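PDB 6A2A: sesquisabinene B synthase 2 from Santalum album, which probably cyclises farnesyl diphosphate to the sesquiterpene sesquisabinene B as a plant terpene synthase that uses magnesium or manganese. Local coordinates for residues N37-Y41 with E42-S46; V142-R145 with F146-T149; A224-F227 with I228-E232; L439-N443 with S444-F448. All coordinates share one frame; numbering follows the deposited sequence.

In the fold
Followed from the N terminus, the four contacts come strictly in series; none nests in or crosses another, and each joins abutting segments, so none closes a long loop. Contact 1 starts helix 41-50, and contact 2 turns a short 3-10 segment into strand 147-148; both lie in the N-terminal domain of the terpene synthase, yet on opposite sides of the chain's centre, their centres about 55 Å apart. Contact 3 spans the last turns of helix 220-232. Contact 4 makes the corner from helix 436-443 to helix 447-462 in the metal-binding domain, across the chain's centre from contact 3, with nearest atoms about 21 Å apart.

Contact 1 of 4, residues N37-Y41 with E42-S46; sequences NLWDY and EFLQS
Asp-40 reaches forward to Glu-42 and Phe-43 as the N-cap of helix 41-50, a worked case of a side chain that takes up amides of a first helical turn. Its OD2 accepts from Phe-43 N at 3.1 Å, met from above the carboxylate plane, while OD1 receives a weak bond from Glu-42 N at 3.3 Å. Replacing Asp-40 by an alanine removes both acceptors and would probably leave the amides of Glu-42 and Phe-43 without their carboxylate mate, making the helix start less firmly fixed. The side chain of Glu-42 brings a like charge near the cap, a cost that the amides may partly offset.

Tyr-41, the first helical residue, contributes backbone and ring. Its O accepts from Gln-45 N at 3.1 Å, and the CG and CD atoms of Gln-45 lie close against that same carbonyl. With CG anti to the carbonyl carbon (chi1 -57°), the ring swings back beside the backbone N, and its CD1 lies 4.2 Å from Leu-44 CD1. Beyond the contact it packs on Val-268 of helix 239-270.

Leu-44 touches Trp-39 and Tyr-41 with different methyls. Its N donates to Asp-40 O, and its second methyl, CD2, sits 3.8 Å from Trp-39 CB, the two side chains crossing at about a right angle. The Trp-39 side chain also touches Met-554 of helix 546-558. The five-membered ring of Trp-39 and the Phe-43 ring are inclined by only 21°, but little of one lies above the other; Trp-39 CD1 is 3.9 Å from Phe-43 CE2.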
loop_
_atom_site.group_PDB
_atom_site.type_symbol
_atom_site.label_atom_id
_atom_site.label_comp_id
_atom_site.label_asym_id
_atom_site.label_seq_id
_atom_site.Cartn_x
_atom_site.Cartn_y
_atom_site.Cartn_z
ATOM N N ASN A 37 0.519 21.354 -3.837
ATOM C CA ASN A 37 1.435 21.008 -2.785
ATOM C C ASN A 37 2.843 21.379 -3.218
ATOM O O ASN A 37 3.072 21.767 -4.323
ATOM C CB ASN A 37 1.334 19.530 -2.466
ATOM C CG ASN A 37 -0.014 19.158 -1.904
ATOM O OD1 ASN A 37 -0.502 19.794 -1.015
ATOM N ND2 ASN A 37 -0.606 18.146 -2.440
ATOM N N LEU A 38 3.808 21.166 -2.356
ATOM C CA LEU A 38 5.185 21.518 -2.655
ATOM C C LEU A 38 5.715 20.864 -3.909
ATOM O O LEU A 38 6.431 21.473 -4.649
ATOM C CB LEU A 38 6.080 21.183 -1.477
ATOM C CG LEU A 38 5.802 21.969 -0.206
ATOM C CD1 LEU A 38 6.638 21.413 0.908
ATOM C CD2 LEU A 38 6.110 23.440 -0.405
ATOM N N TRP A 39 5.371 19.601 -4.093
ATOM C CA TRP A 39 5.688 18.824 -5.257
ATOM C C TRP A 39 4.437 18.028 -5.599
ATOM O O TRP A 39 3.717 17.661 -4.761
ATOM C CB TRP A 39 6.828 17.880 -4.985
ATOM C CG TRP A 39 8.070 18.563 -4.705
ATOM C CD1 TRP A 39 8.921 19.050 -5.590
ATOM C CD2 TRP A 39 8.610 18.848 -3.420
ATOM N NE1 TRP A 39 9.969 19.634 -4.965
ATOM C CE2 TRP A 39 9.796 19.522 -3.620
ATOM C CE3 TRP A 39 8.199 18.592 -2.128
ATOM C CZ2 TRP A 39 10.569 19.956 -2.584
ATOM C CZ3 TRP A 39 8.951 19.014 -1.113
ATOM C CH2 TRP A 39 10.128 19.680 -1.328
ATOM N N ASP A 40 4.214 17.770 -6.857
ATOM C CA ASP A 40 3.084 17.000 -7.241
ATOM C C ASP A 40 3.398 15.539 -6.969
ATOM O O ASP A 40 4.517 15.154 -7.047
ATOM C CB ASP A 40 2.735 17.332 -8.693
ATOM C CG ASP A 40 2.596 16.141 -9.548
ATOM O OD1 ASP A 40 1.523 15.500 -9.511
ATOM O OD2 ASP A 40 3.558 15.848 -10.272
ATOM N N TYR A 41 2.408 14.741 -6.632
ATOM C CA TYR A 41 2.661 13.348 -6.306
ATOM C C TYR A 41 3.271 12.439 -7.382
ATOM O O TYR A 41 3.972 11.517 -7.044
ATOM C CB TYR A 41 1.455 12.694 -5.686
ATOM C CG TYR A 41 0.948 13.397 -4.446
ATOM C CD1 TYR A 41 1.762 13.624 -3.376
ATOM C CD2 TYR A 41 -0.347 13.807 -4.355
ATOM C CE1 TYR A 41 1.311 14.248 -2.270
ATOM C CE2 TYR A 41 -0.797 14.437 -3.260
ATOM C CZ TYR A 41 0.036 14.658 -2.216
ATOM O OH TYR A 41 -0.456 15.283 -1.140
ATOM N N GLU A 42 2.990 12.699 -8.656
ATOM C CA GLU A 42 3.547 11.859 -9.739
ATOM C C GLU A 42 5.042 12.169 -9.834
ATOM O O GLU A 42 5.859 11.289 -10.107
ATOM C CB GLU A 42 2.777 12.060 -11.066
ATOM C CG GLU A 42 3.331 13.141 -12.001
ATOM C CD GLU A 42 2.889 13.117 -13.467
ATOM O OE1 GLU A 42 2.319 14.140 -13.948
ATOM O OE2 GLU A 42 3.151 12.099 -14.151
ATOM N N PHE A 43 5.409 13.427 -9.595
ATOM C CA PHE A 43 6.810 13.758 -9.543
ATOM C C PHE A 43 7.508 12.943 -8.438
ATOM O O PHE A 43 8.613 12.372 -8.630
ATOM C CB PHE A 43 6.998 15.244 -9.305
ATOM C CG PHE A 43 8.442 15.591 -9.133
ATOM C CD1 PHE A 43 9.291 15.574 -10.225
ATOM C CD2 PHE A 43 8.969 15.849 -7.879
ATOM C CE1 PHE A 43 10.639 15.872 -10.079
ATOM C CE2 PHE A 43 10.322 16.118 -7.731
ATOM C CZ PHE A 43 11.155 16.129 -8.830
ATOM N N LEU A 44 6.849 12.845 -7.297
ATOM C CA LEU A 44 7.501 12.278 -6.113
ATOM C C LEU A 44 7.705 10.778 -6.343
ATOM O O LEU A 44 8.699 10.184 -5.917
ATOM C CB LEU A 44 6.634 12.563 -4.878
ATOM C CG LEU A 44 6.709 14.008 -4.373
ATOM C CD1 LEU A 44 5.906 14.221 -3.111
ATOM C CD2 LEU A 44 8.145 14.459 -4.163
ATOM N N GLN A 45 6.748 10.207 -7.055
ATOM C CA GLN A 45 6.780 8.831 -7.457
ATOM C C GLN A 45 7.847 8.625 -8.542
ATOM O O GLN A 45 8.428 7.553 -8.622
ATOM C CB GLN A 45 5.373 8.419 -7.878
ATOM C CG GLN A 45 4.405 8.378 -6.706
ATOM C CD GLN A 45 2.977 8.614 -7.108
ATOM O OE1 GLN A 45 2.636 8.589 -8.283
ATOM N NE2 GLN A 45 2.116 8.849 -6.134
ATOM N N SER A 46 8.136 9.643 -9.335
ATOM C CA SER A 46 9.096 9.500 -10.436
ATOM C C SER A 46 10.526 9.362 -9.906
ATOM O O SER A 46 11.390 8.818 -10.607
ATOM C CB SER A 46 9.004 10.661 -11.409
ATOM O OG SER A 46 9.802 11.771 -10.986
#

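Contact 2 of 4, residues V142-R145 with F146-T149; sequences VFER and FKDT
Lys-147 folds back over Glu-144 and can be followed atom by atom. Its CB rests 3.6 Å from Glu-144 O, the carbonyl that also accepts from Lys-147 N at 3.0 Å. CG faces two backbone oxygens, Glu-144 O and Phe-143 O. CD comes within 4.0 Å of Glu-144 OE1, and a bend at chi3 (62°) turns the end of the chain so that NZ stands 4.0 Å from Glu-144 OE2, opposite charges beyond salt-bridge range. The firmer partner of that ammonium is Glu-182, with which it forms a salt bridge.

The backbone here is a 3-10 turn that runs directly into a two-stranded antiparallel hairpin, strand 147-148 pairing with strand 151-152. Bonds from each amide to the carbonyl three residues back mark the turn: besides that of Lys-147, Phe-146 N donates to Phe-143 O at 3.0 Å.

Phe-146 carries the other half of the contact. Arg-145 CG lies over one face of its ring, 4.0 Å from the centroid, in a CH-pi contact, while Val-142 O comes near the ring plane at the edge, 4.0 Å from Phe-146 CE2. Beyond CG the Arg-145 chain leads away from the ring, and its guanidinium forms a salt bridge with Asp-119.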
loop_
_atom_site.group_PDB
_atom_site.type_symbol
_atom_site.label_atom_id
_atom_site.label_comp_id
_atom_site.label_asym_id
_atom_site.label_seq_id
_atom_site.Cartn_x
_atom_site.Cartn_y
_atom_site.Cartn_z
ATOM N N VAL A 142 36.378 21.293 34.294
ATOM C CA VAL A 142 37.394 21.450 33.236
ATOM C C VAL A 142 37.404 22.874 32.662
ATOM O O VAL A 142 38.456 23.255 32.055
ATOM C CB VAL A 142 37.269 20.438 32.091
ATOM C CG1 VAL A 142 37.405 19.006 32.568
ATOM C CG2 VAL A 142 36.003 20.682 31.261
ATOM N N PHE A 143 36.327 23.652 32.795
ATOM C CA PHE A 143 36.276 24.993 32.212
ATOM C C PHE A 143 36.739 26.034 33.212
ATOM O O PHE A 143 36.903 27.174 32.804
ATOM C CB PHE A 143 34.889 25.347 31.661
ATOM C CG PHE A 143 34.513 24.470 30.511
ATOM C CD1 PHE A 143 35.119 24.607 29.267
ATOM C CD2 PHE A 143 33.563 23.475 30.672
ATOM C CE1 PHE A 143 34.781 23.776 28.223
ATOM C CE2 PHE A 143 33.251 22.635 29.634
ATOM C CZ PHE A 143 33.855 22.782 28.407
ATOM N N GLU A 144 37.045 25.650 34.482
ATOM C CA GLU A 144 37.243 26.681 35.538
ATOM C C GLU A 144 38.464 27.562 35.203
ATOM O O GLU A 144 38.471 28.732 35.517
ATOM C CB GLU A 144 37.450 26.035 36.913
ATOM C CG GLU A 144 37.729 27.048 38.015
ATOM C CD GLU A 144 36.525 27.900 38.391
ATOM O OE1 GLU A 144 36.681 29.144 38.536
ATOM O OE2 GLU A 144 35.411 27.317 38.536
ATOM N N ARG A 145 39.480 26.932 34.641
ATOM C CA ARG A 145 40.733 27.590 34.316
ATOM C C ARG A 145 40.635 28.640 33.247
ATOM O O ARG A 145 41.539 29.399 33.065
ATOM C CB ARG A 145 41.817 26.601 33.991
ATOM C CG ARG A 145 41.869 26.203 32.570
ATOM C CD ARG A 145 42.922 25.166 32.322
ATOM N NE ARG A 145 42.915 24.130 33.320
ATOM C CZ ARG A 145 43.983 23.677 33.966
ATOM N NH1 ARG A 145 45.188 24.141 33.714
ATOM N NH2 ARG A 145 43.828 22.733 34.856
ATOM N N PHE A 146 39.505 28.691 32.568
ATOM C CA PHE A 146 39.274 29.695 31.562
ATOM C C PHE A 146 38.528 30.873 32.153
ATOM O O PHE A 146 38.139 31.753 31.462
ATOM C CB PHE A 146 38.572 29.098 30.343
ATOM C CG PHE A 146 39.355 28.033 29.662
ATOM C CD1 PHE A 146 40.362 28.348 28.802
ATOM C CD2 PHE A 146 39.115 26.716 29.906
ATOM C CE1 PHE A 146 41.073 27.373 28.180
ATOM C CE2 PHE A 146 39.840 25.743 29.300
ATOM C CZ PHE A 146 40.821 26.070 28.431
ATOM N N LYS A 147 38.303 30.865 33.457
ATOM C CA LYS A 147 37.674 31.974 34.082
ATOM C C LYS A 147 38.594 32.600 35.110
ATOM O O LYS A 147 39.524 32.010 35.527
ATOM C CB LYS A 147 36.396 31.585 34.807
ATOM C CG LYS A 147 35.533 30.539 34.153
ATOM C CD LYS A 147 34.631 29.819 35.136
ATOM C CE LYS A 147 33.676 30.769 35.790
ATOM N NZ LYS A 147 33.106 30.242 37.032
ATOM N N ASP A 148 38.266 33.812 35.463
ATOM C CA ASP A 148 38.871 34.552 36.540
ATOM C C ASP A 148 37.759 34.916 37.527
ATOM O O ASP A 148 36.649 34.467 37.412
ATOM C CB ASP A 148 39.597 35.794 36.050
ATOM C CG ASP A 148 38.709 36.771 35.353
ATOM O OD1 ASP A 148 37.607 37.081 35.782
ATOM O OD2 ASP A 148 39.184 37.297 34.370
ATOM N N THR A 149 38.072 35.731 38.507
ATOM C CA THR A 149 37.100 36.101 39.491
ATOM C C THR A 149 35.787 36.680 38.966
ATOM O O THR A 149 34.759 36.464 39.554
ATOM C CB THR A 149 37.746 36.973 40.577
ATOM O OG1 THR A 149 38.882 36.289 41.082
ATOM C CG2 THR A 149 36.808 37.225 41.667
#

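Contact 3 of 4, residues A224-F227 with I228-E232; sequences ARWF and IDTYE
Arg-225 and Asp-229, Trp-226 and Thr-230, and Phe-227 and Tyr-231 are three pairs spaced four residues apart, so each meets one turn along the alpha-helix. In the first, Arg-225 NH1 donates to Asp-229 OD1 at 3.0 Å in a nearly straight bond (173°) that belongs to a salt bridge. The oxygen lies in the guanidinium plane, yet it is met from above the carboxylate plane, and the two flat groups stand almost perpendicular. A water accepts from Arg-225 NH2 at 2.7 Å and donates to Asp-229 OD1, doubling the link. A leucine in place of Arg-225 would probably leave the Asp-229 carboxylate without its cationic mate and break the water bridge.

Trp-226 turns one face of its indole to Thr-230: with CG anti to the backbone N (chi1 -178°), that face receives Thr-230 OG1, 3.3 Å from Trp-226 CH2, and Thr-230 CB makes a CH-pi contact with the six-membered ring. The hydroxyl also gives a weak bond to Trp-226 O, but its stronger polar partner is Lys-205.

Phe-227 and Tyr-231 are placed differently. Tyr-231 CB sits over the Phe-227 ring face, 3.8 Å from Phe-227 CE2, while the two rings, inclined by 26°, are offset so far that this is hardly a stack.

These pairs point to different neighbours of helix 220-232. Trp-226 stacks on His-209 of helix 201-212, Phe-227 and Tyr-231 touch Thr-87 of helix 78-90, and Arg-225 packs against Phe-249 of helix 239-270 and Val-556 of helix 546-558.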
loop_
_atom_site.group_PDB
_atom_site.type_symbol
_atom_site.label_atom_id
_atom_site.label_comp_id
_atom_site.label_asym_id
_atom_site.label_seq_id
_atom_site.Cartn_x
_atom_site.Cartn_y
_atom_site.Cartn_z
ATOM N N ALA A 224 23.677 16.945 7.890
ATOM C CA ALA A 224 24.645 16.242 7.031
ATOM C C ALA A 224 24.714 16.935 5.661
ATOM O O ALA A 224 25.824 17.148 5.113
ATOM C CB ALA A 224 24.314 14.796 6.891
ATOM N N ARG A 225 23.567 17.264 5.111
ATOM C CA ARG A 225 23.585 17.878 3.786
ATOM C C ARG A 225 24.215 19.273 3.812
ATOM O O ARG A 225 24.908 19.650 2.840
ATOM C CB ARG A 225 22.177 18.026 3.210
ATOM C CG ARG A 225 22.169 18.533 1.775
ATOM C CD ARG A 225 22.827 17.567 0.821
ATOM N NE ARG A 225 23.015 18.215 -0.504
ATOM C CZ ARG A 225 24.052 18.979 -0.857
ATOM N NH1 ARG A 225 24.977 19.297 0.030
ATOM N NH2 ARG A 225 24.186 19.384 -2.123
ATOM N N TRP A 226 23.939 20.064 4.839
ATOM C CA TRP A 226 24.542 21.379 4.985
ATOM C C TRP A 226 26.062 21.218 5.163
ATOM O O TRP A 226 26.864 21.950 4.539
ATOM C CB TRP A 226 23.959 22.114 6.182
ATOM C CG TRP A 226 24.499 23.490 6.375
ATOM C CD1 TRP A 226 24.074 24.628 5.745
ATOM C CD2 TRP A 226 25.620 23.872 7.191
ATOM N NE1 TRP A 226 24.806 25.701 6.176
ATOM C CE2 TRP A 226 25.755 25.263 7.067
ATOM C CE3 TRP A 226 26.482 23.188 8.053
ATOM C CZ2 TRP A 226 26.744 25.972 7.752
ATOM C CZ3 TRP A 226 27.458 23.895 8.737
ATOM C CH2 TRP A 226 27.573 25.261 8.589
ATOM N N PHE A 227 26.450 20.311 6.059
ATOM C CA PHE A 227 27.873 20.194 6.419
ATOM C C PHE A 227 28.689 19.577 5.268
ATOM O O PHE A 227 29.912 19.834 5.221
ATOM C CB PHE A 227 28.025 19.411 7.717
ATOM C CG PHE A 227 29.438 19.395 8.202
ATOM C CD1 PHE A 227 30.035 20.556 8.641
ATOM C CD2 PHE A 227 30.200 18.254 8.075
ATOM C CE1 PHE A 227 31.385 20.546 8.987
ATOM C CE2 PHE A 227 31.515 18.228 8.488
ATOM C CZ PHE A 227 32.105 19.385 8.930
ATOM N N ILE A 228 28.110 18.773 4.409
ATOM C CA ILE A 228 28.862 18.261 3.244
ATOM C C ILE A 228 29.419 19.456 2.438
ATOM O O ILE A 228 30.586 19.458 2.056
ATOM C CB ILE A 228 28.008 17.316 2.394
ATOM C CG1 ILE A 228 27.933 15.931 3.029
ATOM C CG2 ILE A 228 28.526 17.236 0.967
ATOM C CD1 ILE A 228 26.837 15.088 2.452
ATOM N N ASP A 229 28.586 20.464 2.203
ATOM C CA ASP A 229 29.028 21.682 1.528
ATOM C C ASP A 229 30.019 22.491 2.318
ATOM O O ASP A 229 31.005 22.971 1.761
ATOM C CB ASP A 229 27.845 22.564 1.167
ATOM C CG ASP A 229 26.999 21.978 0.093
ATOM O OD1 ASP A 229 27.372 20.988 -0.528
ATOM O OD2 ASP A 229 25.915 22.493 -0.044
ATOM N N THR A 230 29.788 22.660 3.621
ATOM C CA THR A 230 30.689 23.425 4.462
ATOM C C THR A 230 32.048 22.724 4.541
ATOM O O THR A 230 33.103 23.397 4.433
ATOM C CB THR A 230 30.060 23.637 5.846
ATOM O OG1 THR A 230 28.900 24.464 5.687
ATOM C CG2 THR A 230 31.005 24.295 6.831
ATOM N N TYR A 231 32.030 21.402 4.746
ATOM C CA TYR A 231 33.268 20.634 4.934
ATOM C C TYR A 231 34.199 20.748 3.712
ATOM O O TYR A 231 35.443 20.742 3.862
ATOM C CB TYR A 231 32.957 19.154 5.118
ATOM C CG TYR A 231 34.143 18.291 5.433
ATOM C CD1 TYR A 231 35.053 18.648 6.404
ATOM C CD2 TYR A 231 34.340 17.114 4.750
ATOM C CE1 TYR A 231 36.128 17.833 6.707
ATOM C CE2 TYR A 231 35.408 16.287 5.039
ATOM C CZ TYR A 231 36.318 16.661 6.000
ATOM O OH TYR A 231 37.372 15.834 6.270
ATOM N N GLU A 232 33.606 20.749 2.542
ATOM C CA GLU A 232 34.342 20.773 1.258
ATOM C C GLU A 232 35.194 22.038 1.194
ATOM O O GLU A 232 36.344 21.949 0.748
ATOM C CB GLU A 232 33.396 20.633 0.073
ATOM C CG GLU A 232 34.131 20.616 -1.261
ATOM C CD GLU A 232 33.343 20.132 -2.462
ATOM O OE1 GLU A 232 32.190 19.782 -2.302
ATOM O OE2 GLU A 232 33.894 20.130 -3.580
HETATM O O HOH W 1 23.137 22.009 1.129
HETATM O O HOH W 2 25.581 21.498 -2.944
#

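Contact 4 of 4, residues L439-N443 with S444-F448; sequences LDYVN and SLPLF
Tyr-441 meets Ser-444 and Pro-446 in a local contact at the corner where helix 436-443 gives way to helix 447-462. Its carbonyl is the centre of the turn, gripped by two donors from Ser-444. The hydroxyl OG donates at a very short 2.5 Å, a length to be read with caution, and lies only slightly out of the carbonyl plane; Ser-444 N donates to the same Tyr-441 O at 3.0 Å, well out of that plane. Placing OG between the backbone N and the carbonyl carbon (chi1 68°) is what directs the hydroxyl back to the preceding turn.

Next along the chain, Leu-445 N donates to Val-442 O at 3.3 Å, and Leu-445 itself leaves helical geometry with a positive phi of 62°. Pro-446 then folds in over the turn. Its CD lies 3.4 Å from Tyr-441 O, and its CB rests 3.6 Å from Tyr-441 OH, the pyrrolidine meeting the far end of the phenol ring obliquely. Phe-517 touches both Val-442 and Pro-446, while Asn-443 ND2 is hydrogen-bonded to Asp-386.

Pro-446 occupies the N-cap position of the new helix, so one short link ends a helix and starts another. Such helix-to-helix corners join the helices of the class I terpene synthase fold, and helix 447-462 runs on to Asn-460, which binds magnesium in this enzyme, although no metal is bound in this chain.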
loop_
_atom_site.group_PDB
_atom_site.type_symbol
_atom_site.label_atom_id
_atom_site.label_comp_id
_atom_site.label_asym_id
_atom_site.label_seq_id
_atom_site.Cartn_x
_atom_site.Cartn_y
_atom_site.Cartn_z
ATOM N N LEU A 439 4.230 -1.090 27.183
ATOM C CA LEU A 439 3.564 0.009 26.501
ATOM C C LEU A 439 2.861 0.962 27.471
ATOM O O LEU A 439 2.869 2.195 27.263
ATOM C CB LEU A 439 2.604 -0.560 25.462
ATOM C CG LEU A 439 3.313 -1.185 24.276
ATOM C CD1 LEU A 439 2.327 -2.033 23.541
ATOM C CD2 LEU A 439 3.930 -0.136 23.380
ATOM N N ASP A 440 2.265 0.427 28.546
ATOM C CA ASP A 440 1.625 1.248 29.559
ATOM C C ASP A 440 2.743 2.148 30.188
ATOM O O ASP A 440 2.503 3.357 30.498
ATOM C CB ASP A 440 1.020 0.384 30.657
ATOM C CG ASP A 440 -0.361 -0.232 30.279
ATOM O OD1 ASP A 440 -0.940 0.185 29.270
ATOM O OD2 ASP A 440 -0.829 -1.118 31.054
ATOM N N TYR A 441 3.887 1.544 30.474
ATOM C CA TYR A 441 5.040 2.291 31.064
ATOM C C TYR A 441 5.429 3.495 30.152
ATOM O O TYR A 441 5.505 4.621 30.629
ATOM C CB TYR A 441 6.243 1.376 31.275
ATOM C CG TYR A 441 7.490 2.124 31.685
ATOM C CD1 TYR A 441 7.631 2.670 32.940
ATOM C CD2 TYR A 441 8.502 2.336 30.772
ATOM C CE1 TYR A 441 8.758 3.397 33.296
ATOM C CE2 TYR A 441 9.656 3.013 31.121
ATOM C CZ TYR A 441 9.770 3.572 32.377
ATOM O OH TYR A 441 10.927 4.242 32.697
ATOM N N VAL A 442 5.621 3.264 28.881
ATOM C CA VAL A 442 6.038 4.374 27.997
ATOM C C VAL A 442 4.904 5.406 27.930
ATOM O O VAL A 442 5.160 6.553 27.986
ATOM C CB VAL A 442 6.475 3.884 26.613
ATOM C CG1 VAL A 442 6.977 5.049 25.776
ATOM C CG2 VAL A 442 7.553 2.847 26.743
ATOM N N ASN A 443 3.647 4.973 27.869
ATOM C CA ASN A 443 2.551 5.892 27.787
ATOM C C ASN A 443 2.283 6.593 29.135
ATOM O O ASN A 443 1.566 7.579 29.115
ATOM C CB ASN A 443 1.285 5.213 27.258
ATOM C CG ASN A 443 0.297 6.213 26.683
ATOM O OD1 ASN A 443 0.666 7.254 26.077
ATOM N ND2 ASN A 443 -0.973 5.964 26.963
ATOM N N SER A 444 2.997 6.226 30.208
ATOM C CA SER A 444 2.827 6.856 31.542
ATOM C C SER A 444 3.713 8.094 31.671
ATOM O O SER A 444 3.644 8.782 32.696
ATOM C CB SER A 444 3.101 5.881 32.668
ATOM O OG SER A 444 4.457 5.513 32.747
ATOM N N LEU A 445 4.516 8.351 30.632
ATOM C CA LEU A 445 5.393 9.500 30.521
ATOM C C LEU A 445 6.450 9.497 31.642
ATOM O O LEU A 445 6.500 10.359 32.516
ATOM C CB LEU A 445 4.572 10.792 30.493
ATOM C CG LEU A 445 3.676 11.015 29.256
ATOM C CD1 LEU A 445 3.463 12.477 29.007
ATOM C CD2 LEU A 445 4.220 10.350 27.990
ATOM N N PRO A 446 7.356 8.569 31.560
ATOM C CA PRO A 446 8.594 8.633 32.349
ATOM C C PRO A 446 9.332 9.937 32.019
ATOM O O PRO A 446 9.071 10.512 30.939
ATOM C CB PRO A 446 9.393 7.404 31.964
ATOM C CG PRO A 446 8.784 6.964 30.697
ATOM C CD PRO A 446 7.369 7.426 30.662
ATOM N N LEU A 447 10.101 10.465 32.971
ATOM C CA LEU A 447 10.743 11.787 32.766
ATOM C C LEU A 447 11.334 11.962 31.352
ATOM O O LEU A 447 11.125 13.034 30.763
ATOM C CB LEU A 447 11.844 11.946 33.814
ATOM C CG LEU A 447 12.664 13.239 33.755
ATOM C CD1 LEU A 447 11.792 14.451 33.975
ATOM C CD2 LEU A 447 13.765 13.180 34.805
ATOM N N PHE A 448 12.063 10.997 30.854
ATOM C CA PHE A 448 12.734 11.073 29.532
ATOM C C PHE A 448 11.726 11.414 28.437
ATOM O O PHE A 448 11.983 12.247 27.609
ATOM C CB PHE A 448 13.354 9.724 29.199
ATOM C CG PHE A 448 14.212 9.670 27.966
ATOM C CD1 PHE A 448 15.210 10.596 27.750
ATOM C CD2 PHE A 448 14.050 8.652 27.049
ATOM C CE1 PHE A 448 16.009 10.521 26.627
ATOM C CE2 PHE A 448 14.848 8.580 25.930
ATOM C CZ PHE A 448 15.820 9.518 25.727
#